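Long-range contact in haloacid dehalogenase domain protein hydrolase (Planctomyces limnophilus, PDB 4OVY), which probably acts as a metal-dependent hydrolase of the haloacid dehalogenase family, perhaps a phosphatase, and holds a calcium ion in this crystal: residues Asp42-Gln56 with Gly162-Tyr176. Residues are numbered along the deposited sequence; the frame is centred on the assembly and turned at random. Where two conformers were deposited one is given.
Sequences DNDGTLWCEQPMYVQ and GAGIEFMRPWAKEVY. With CA (calcium ion), chain J; EDO (1,2-ethanediol), chain H.
W48 and W171 reach in from opposite sides of the contact and meet obliquely, their six-membered rings at 32° and W48 CH2 3.3 Å from W171 CZ2. W171 CH2 lies over one W48 face near the rim; Y176 OH meets that face too, while V55 CG2 lies against the other. Y176 OH also gives a weak hydrogen bond to N43 OD1 (2.7 Å), the amide standing almost upright to the phenol ring; L47 CD1 sits squarely over that ring's face, 3.8 Å from its centroid. Further along, Q56 runs antiparallel alongside F167, its CB over the ring face. With CG anti to the backbone N (chi1 -172°) and an extended chain beyond, Q56 carries OE1 to G164 N, a 2.8 Å bond on a carbonyl lone pair. W48 NE1 donates in its ring plane to D44 OD1 (2.8 Å). Were W48 an alanine, D44 OD1 would probably lose this donor and W171 the indole against it. The 42-46 loop, which fits the HAD DxDx(T/V) pattern, is first shell: D42 OD2, D44 O and N234 bind calcium, D42 OD1 being salt-bridged to K216. W48, wedged between V55 and W171 with Y176, is second shell, its grip on D44 OD1 consistent with steadying that ligand's backbone.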
loop_
_atom_site.group_PDB
_atom_site.type_symbol
_atom_site.label_atom_id
_atom_site.label_comp_id
_atom_site.label_asym_id
_atom_site.label_seq_id
_atom_site.Cartn_x
_atom_site.Cartn_y
_atom_site.Cartn_z
ATOM N N ASP A 42 3.826 5.586 -14.214
ATOM C CA ASP A 42 2.446 5.737 -14.653
ATOM C C ASP A 42 2.110 4.550 -15.568
ATOM O O ASP A 42 3.019 3.871 -16.075
ATOM C CB ASP A 42 2.265 7.058 -15.395
ATOM C CG ASP A 42 0.811 7.477 -15.521
ATOM O OD1 ASP A 42 -0.096 6.845 -14.948
ATOM O OD2 ASP A 42 0.576 8.474 -16.208
ATOM N N ASN A 43 0.820 4.296 -15.774
ATOM C CA ASN A 43 0.378 3.233 -16.679
ATOM C C ASN A 43 -0.048 3.786 -18.045
ATOM O O ASN A 43 0.673 3.640 -19.031
ATOM C CB ASN A 43 -0.760 2.420 -16.039
ATOM C CG ASN A 43 -1.148 1.200 -16.868
ATOM O OD1 ASN A 43 -0.304 0.573 -17.515
ATOM N ND2 ASN A 43 -2.429 0.859 -16.850
ATOM N N ASP A 44 -1.206 4.441 -18.091
ATOM C CA ASP A 44 -1.737 4.999 -19.345
ATOM C C ASP A 44 -0.700 5.913 -20.002
ATOM O O ASP A 44 -0.261 6.869 -19.391
ATOM C CB ASP A 44 -3.004 5.818 -19.081
ATOM C CG ASP A 44 -4.152 4.991 -18.524
ATOM O OD1 ASP A 44 -4.248 3.775 -18.803
ATOM O OD2 ASP A 44 -4.981 5.580 -17.806
ATOM N N GLY A 45 -0.305 5.606 -21.234
ATOM C CA GLY A 45 0.614 6.449 -21.992
ATOM C C GLY A 45 2.081 6.275 -21.638
ATOM O O GLY A 45 2.946 6.870 -22.281
ATOM N N THR A 46 2.359 5.473 -20.610
ATOM C CA THR A 46 3.717 5.236 -20.144
ATOM C C THR A 46 4.099 3.766 -20.368
ATOM O O THR A 46 5.162 3.485 -20.919
ATOM C CB THR A 46 3.851 5.633 -18.665
ATOM O OG1 THR A 46 3.716 7.057 -18.546
ATOM C CG2 THR A 46 5.200 5.215 -18.092
ATOM N N LEU A 47 3.235 2.847 -19.936
ATOM C CA LEU A 47 3.426 1.405 -20.133
ATOM C C LEU A 47 2.580 0.839 -21.275
ATOM O O LEU A 47 2.910 -0.211 -21.833
ATOM C CB LEU A 47 3.092 0.648 -18.846
ATOM C CG LEU A 47 3.978 0.918 -17.627
ATOM C CD1 LEU A 47 3.535 0.101 -16.425
ATOM C CD2 LEU A 47 5.441 0.621 -17.946
ATOM N N TRP A 48 1.471 1.502 -21.596
ATOM C CA TRP A 48 0.592 1.051 -22.666
ATOM C C TRP A 48 -0.176 2.207 -23.299
ATOM O O TRP A 48 -0.131 3.335 -22.815
ATOM C CB TRP A 48 -0.354 -0.048 -22.163
ATOM C CG TRP A 48 -1.503 0.389 -21.299
ATOM C CD1 TRP A 48 -1.639 1.571 -20.621
ATOM C CD2 TRP A 48 -2.671 -0.383 -20.988
ATOM N NE1 TRP A 48 -2.823 1.582 -19.928
ATOM C CE2 TRP A 48 -3.471 0.395 -20.130
ATOM C CE3 TRP A 48 -3.114 -1.659 -21.348
ATOM C CZ2 TRP A 48 -4.687 -0.057 -19.637
ATOM C CZ3 TRP A 48 -4.330 -2.104 -20.856
ATOM C CH2 TRP A 48 -5.102 -1.305 -20.016
ATOM N N CYS A 49 -0.892 1.901 -24.368
ATOM C CA CYS A 49 -1.541 2.906 -25.192
ATOM C C CYS A 49 -2.766 3.541 -24.515
ATOM O O CYS A 49 -3.548 2.845 -23.875
ATOM C CB CYS A 49 -1.947 2.243 -26.501
ATOM S SG CYS A 49 -2.581 3.375 -27.731
ATOM N N GLU A 50 -2.928 4.856 -24.685
ATOM C CA GLU A 50 -4.053 5.617 -24.101
ATOM C C GLU A 50 -4.837 6.416 -25.154
ATOM O O GLU A 50 -5.578 7.336 -24.811
ATOM C CB GLU A 50 -3.550 6.569 -23.009
ATOM C CG GLU A 50 -2.625 7.648 -23.539
ATOM C CD GLU A 50 -2.063 8.560 -22.476
ATOM O OE1 GLU A 50 -2.564 8.557 -21.330
ATOM O OE2 GLU A 50 -1.104 9.289 -22.806
ATOM N N GLN A 51 -4.650 6.079 -26.428
ATOM C CA GLN A 51 -5.418 6.655 -27.523
ATOM C C GLN A 51 -6.223 5.528 -28.166
ATOM O O GLN A 51 -5.741 4.398 -28.234
ATOM C CB GLN A 51 -4.487 7.296 -28.556
ATOM C CG GLN A 51 -3.636 8.445 -28.034
ATOM C CD GLN A 51 -4.439 9.671 -27.618
ATOM O OE1 GLN A 51 -5.584 9.850 -28.020
ATOM N NE2 GLN A 51 -3.826 10.531 -26.812
ATOM N N PRO A 52 -7.452 5.819 -28.639
ATOM C CA PRO A 52 -8.139 7.118 -28.689
ATOM C C PRO A 52 -8.685 7.600 -27.351
ATOM O O PRO A 52 -9.190 8.726 -27.274
ATOM C CB PRO A 52 -9.294 6.861 -29.665
ATOM C CG PRO A 52 -9.592 5.412 -29.500
ATOM C CD PRO A 52 -8.277 4.744 -29.217
HETATM N N MSE A 53 -8.602 6.765 -26.317
HETATM C CA MSE A 53 -8.979 7.170 -24.952
HETATM C C MSE A 53 -8.344 6.262 -23.935
HETATM O O MSE A 53 -7.860 5.175 -24.270
HETATM C CB MSE A 53 -10.506 7.141 -24.761
HETATM C CG MSE A 53 -11.090 5.745 -24.935
HETATM SE SE MSE A 53 -13.053 5.776 -24.833
HETATM C CE MSE A 53 -13.328 6.237 -26.726
ATOM N N TYR A 54 -8.358 6.681 -22.673
ATOM C CA TYR A 54 -7.890 5.826 -21.585
ATOM C C TYR A 54 -8.655 4.517 -21.685
ATOM O O TYR A 54 -9.871 4.522 -21.929
ATOM C CB TYR A 54 -8.119 6.484 -20.215
ATOM C CG TYR A 54 -7.487 7.860 -20.054
ATOM C CD1 TYR A 54 -6.155 8.082 -20.402
ATOM C CD2 TYR A 54 -8.214 8.934 -19.535
ATOM C CE1 TYR A 54 -5.571 9.329 -20.252
ATOM C CE2 TYR A 54 -7.631 10.185 -19.377
ATOM C CZ TYR A 54 -6.308 10.378 -19.740
ATOM O OH TYR A 54 -5.708 11.618 -19.601
ATOM N N VAL A 55 -7.960 3.393 -21.519
ATOM C CA VAL A 55 -8.607 2.095 -21.678
ATOM C C VAL A 55 -9.758 1.923 -20.683
ATOM O O VAL A 55 -10.787 1.345 -21.027
ATOM C CB VAL A 55 -7.607 0.924 -21.548
ATOM C CG1 VAL A 55 -8.334 -0.414 -21.589
ATOM C CG2 VAL A 55 -6.573 0.988 -22.670
ATOM N N GLN A 56 -9.594 2.420 -19.458
ATOM C CA GLN A 56 -10.678 2.346 -18.484
ATOM C C GLN A 56 -11.901 3.157 -18.922
ATOM O O GLN A 56 -13.020 2.801 -18.568
ATOM C CB GLN A 56 -10.232 2.759 -17.086
ATOM C CG GLN A 56 -11.291 2.498 -16.022
ATOM C CD GLN A 56 -10.840 2.867 -14.631
ATOM O OE1 GLN A 56 -9.650 2.970 -14.360
ATOM N NE2 GLN A 56 -11.794 3.057 -13.735
ATOM N N GLY A 162 -3.496 7.364 -12.266
ATOM C CA GLY A 162 -4.778 7.999 -11.966
ATOM C C GLY A 162 -5.959 7.077 -12.199
ATOM O O GLY A 162 -7.055 7.329 -11.697
ATOM N N ALA A 163 -5.743 6.009 -12.968
ATOM C CA ALA A 163 -6.790 5.042 -13.250
ATOM C C ALA A 163 -7.131 4.253 -11.991
ATOM O O ALA A 163 -6.403 4.290 -10.990
ATOM C CB ALA A 163 -6.369 4.098 -14.374
ATOM N N GLY A 164 -8.245 3.542 -12.057
ATOM C CA GLY A 164 -8.709 2.729 -10.950
ATOM C C GLY A 164 -7.761 1.587 -10.644
ATOM O O GLY A 164 -7.399 0.802 -11.528
ATOM N N ILE A 165 -7.375 1.503 -9.377
ATOM C CA ILE A 165 -6.501 0.456 -8.883
ATOM C C ILE A 165 -7.068 -0.935 -9.224
ATOM O O ILE A 165 -6.332 -1.821 -9.659
ATOM C CB ILE A 165 -6.236 0.674 -7.370
ATOM C CG1 ILE A 165 -5.039 -0.125 -6.882
ATOM C CG2 ILE A 165 -7.463 0.361 -6.527
ATOM C CD1 ILE A 165 -4.722 0.142 -5.426
ATOM N N GLU A 166 -8.384 -1.092 -9.098
ATOM C CA GLU A 166 -9.035 -2.378 -9.333
ATOM C C GLU A 166 -9.311 -2.674 -10.804
ATOM O O GLU A 166 -9.640 -3.810 -11.164
ATOM C CB GLU A 166 -10.320 -2.484 -8.501
ATOM C CG GLU A 166 -10.097 -2.406 -6.989
ATOM C CD GLU A 166 -8.997 -3.333 -6.467
ATOM O OE1 GLU A 166 -8.791 -4.440 -7.024
ATOM O OE2 GLU A 166 -8.329 -2.964 -5.477
ATOM N N PHE A 167 -9.174 -1.664 -11.658
ATOM C CA PHE A 167 -9.161 -1.901 -13.100
ATOM C C PHE A 167 -7.842 -2.543 -13.548
ATOM O O PHE A 167 -7.831 -3.326 -14.494
ATOM C CB PHE A 167 -9.387 -0.608 -13.879
ATOM C CG PHE A 167 -9.470 -0.817 -15.353
ATOM C CD1 PHE A 167 -10.598 -1.412 -15.913
ATOM C CD2 PHE A 167 -8.411 -0.463 -16.184
ATOM C CE1 PHE A 167 -10.676 -1.629 -17.276
ATOM C CE2 PHE A 167 -8.485 -0.682 -17.548
ATOM C CZ PHE A 167 -9.619 -1.262 -18.094
HETATM N N MSE A 168 -6.739 -2.190 -12.888
HETATM C CA MSE A 168 -5.401 -2.660 -13.308
HETATM C C MSE A 168 -4.986 -3.944 -12.635
HETATM O O MSE A 168 -4.301 -4.783 -13.237
HETATM C CB MSE A 168 -4.365 -1.580 -12.991
HETATM C CG MSE A 168 -4.615 -0.320 -13.819
HETATM SE SE MSE A 168 -3.294 1.073 -13.366
HETATM C CE MSE A 168 -3.951 1.562 -11.580
ATOM N N ARG A 169 -5.391 -4.121 -11.384
ATOM C CA ARG A 169 -4.925 -5.257 -10.575
ATOM C C ARG A 169 -5.208 -6.659 -11.118
ATOM O O ARG A 169 -4.407 -7.559 -10.890
ATOM C CB ARG A 169 -5.439 -5.160 -9.137
ATOM C CG ARG A 169 -4.572 -4.278 -8.257
ATOM C CD ARG A 169 -5.192 -4.062 -6.892
ATOM N NE ARG A 169 -4.211 -3.557 -5.935
ATOM C CZ ARG A 169 -4.499 -3.068 -4.733
ATOM N NH1 ARG A 169 -5.757 -2.968 -4.311
ATOM N NH2 ARG A 169 -3.520 -2.683 -3.941
ATOM N N PRO A 170 -6.336 -6.857 -11.823
ATOM C CA PRO A 170 -6.615 -8.204 -12.315
ATOM C C PRO A 170 -5.589 -8.771 -13.312
ATOM O O PRO A 170 -5.452 -9.990 -13.397
ATOM C CB PRO A 170 -7.988 -8.059 -12.982
ATOM C CG PRO A 170 -8.614 -6.883 -12.313
ATOM C CD PRO A 170 -7.481 -5.949 -12.029
ATOM N N TRP A 171 -4.885 -7.907 -14.038
ATOM C CA TRP A 171 -4.013 -8.344 -15.139
ATOM C C TRP A 171 -2.560 -7.846 -15.067
ATOM O O TRP A 171 -1.712 -8.311 -15.841
ATOM C CB TRP A 171 -4.638 -7.929 -16.479
ATOM C CG TRP A 171 -4.992 -6.476 -16.552
ATOM C CD1 TRP A 171 -6.184 -5.902 -16.201
ATOM C CD2 TRP A 171 -4.148 -5.414 -16.984
ATOM N NE1 TRP A 171 -6.133 -4.543 -16.391
ATOM C CE2 TRP A 171 -4.893 -4.213 -16.869
ATOM C CE3 TRP A 171 -2.834 -5.351 -17.454
ATOM C CZ2 TRP A 171 -4.364 -2.971 -17.216
ATOM C CZ3 TRP A 171 -2.310 -4.112 -17.800
ATOM C CH2 TRP A 171 -3.073 -2.941 -17.679
ATOM N N ALA A 172 -2.262 -6.926 -14.152
ATOM C CA ALA A 172 -0.939 -6.274 -14.125
ATOM C C ALA A 172 0.209 -7.241 -13.812
ATOM O O ALA A 172 1.341 -7.047 -14.286
ATOM C CB ALA A 172 -0.935 -5.100 -13.142
ATOM N N LYS A 173 -0.065 -8.279 -13.023
ATOM C CA LYS A 173 0.980 -9.241 -12.689
ATOM C C LYS A 173 1.362 -10.045 -13.918
ATOM O O LYS A 173 2.548 -10.165 -14.221
ATOM C CB LYS A 173 0.570 -10.174 -11.559
ATOM C CG LYS A 173 1.758 -10.872 -10.914
ATOM C CD LYS A 173 1.285 -11.941 -9.944
ATOM C CE LYS A 173 1.060 -13.273 -10.641
ATOM N NZ LYS A 173 2.301 -14.097 -10.621
ATOM N N GLU A 174 0.368 -10.580 -14.627
ATOM C CA GLU A 174 0.637 -11.345 -15.849
ATOM C C GLU A 174 1.319 -10.496 -16.919
ATOM O O GLU A 174 2.241 -10.957 -17.591
ATOM C CB GLU A 174 -0.655 -11.920 -16.430
ATOM C CG GLU A 174 -0.446 -12.809 -17.656
ATOM C CD GLU A 174 -1.671 -12.899 -18.565
ATOM O OE1 GLU A 174 -2.807 -12.643 -18.095
ATOM O OE2 GLU A 174 -1.497 -13.228 -19.763
ATOM N N VAL A 175 0.850 -9.264 -17.085
ATOM C CA VAL A 175 1.251 -8.435 -18.221
ATOM C C VAL A 175 2.554 -7.688 -17.960
ATOM O O VAL A 175 3.435 -7.672 -18.822
ATOM C CB VAL A 175 0.122 -7.453 -18.612
ATOM C CG1 VAL A 175 0.585 -6.475 -19.682
ATOM C CG2 VAL A 175 -1.103 -8.229 -19.093
ATOM N N TYR A 176 2.670 -7.078 -16.781
ATOM C CA TYR A 176 3.834 -6.254 -16.420
ATOM C C TYR A 176 4.776 -6.901 -15.411
ATOM O O TYR A 176 5.868 -6.375 -15.169
ATOM C CB TYR A 176 3.375 -4.917 -15.808
ATOM C CG TYR A 176 2.580 -4.017 -16.721
ATOM C CD1 TYR A 176 2.990 -3.767 -18.028
ATOM C CD2 TYR A 176 1.434 -3.367 -16.261
ATOM C CE1 TYR A 176 2.271 -2.919 -18.856
ATOM C CE2 TYR A 176 0.707 -2.518 -17.085
ATOM C CZ TYR A 176 1.128 -2.296 -18.377
ATOM O OH TYR A 176 0.419 -1.452 -19.197
HETATM CA CA CA J . -0.268 9.064 -18.277
HETATM C C1 EDO H . -6.139 7.985 -16.247
HETATM O O1 EDO H . -4.741 7.780 -16.508
HETATM C C2 EDO H . -6.398 9.440 -15.876
HETATM O O2 EDO H . -5.372 9.912 -14.994
HETATM O O HOH W 1 -2.281 8.884 -14.356
HETATM O O HOH W 2 -1.977 9.896 -19.143
HETATM O O HOH W 3 -0.295 10.890 -16.132
#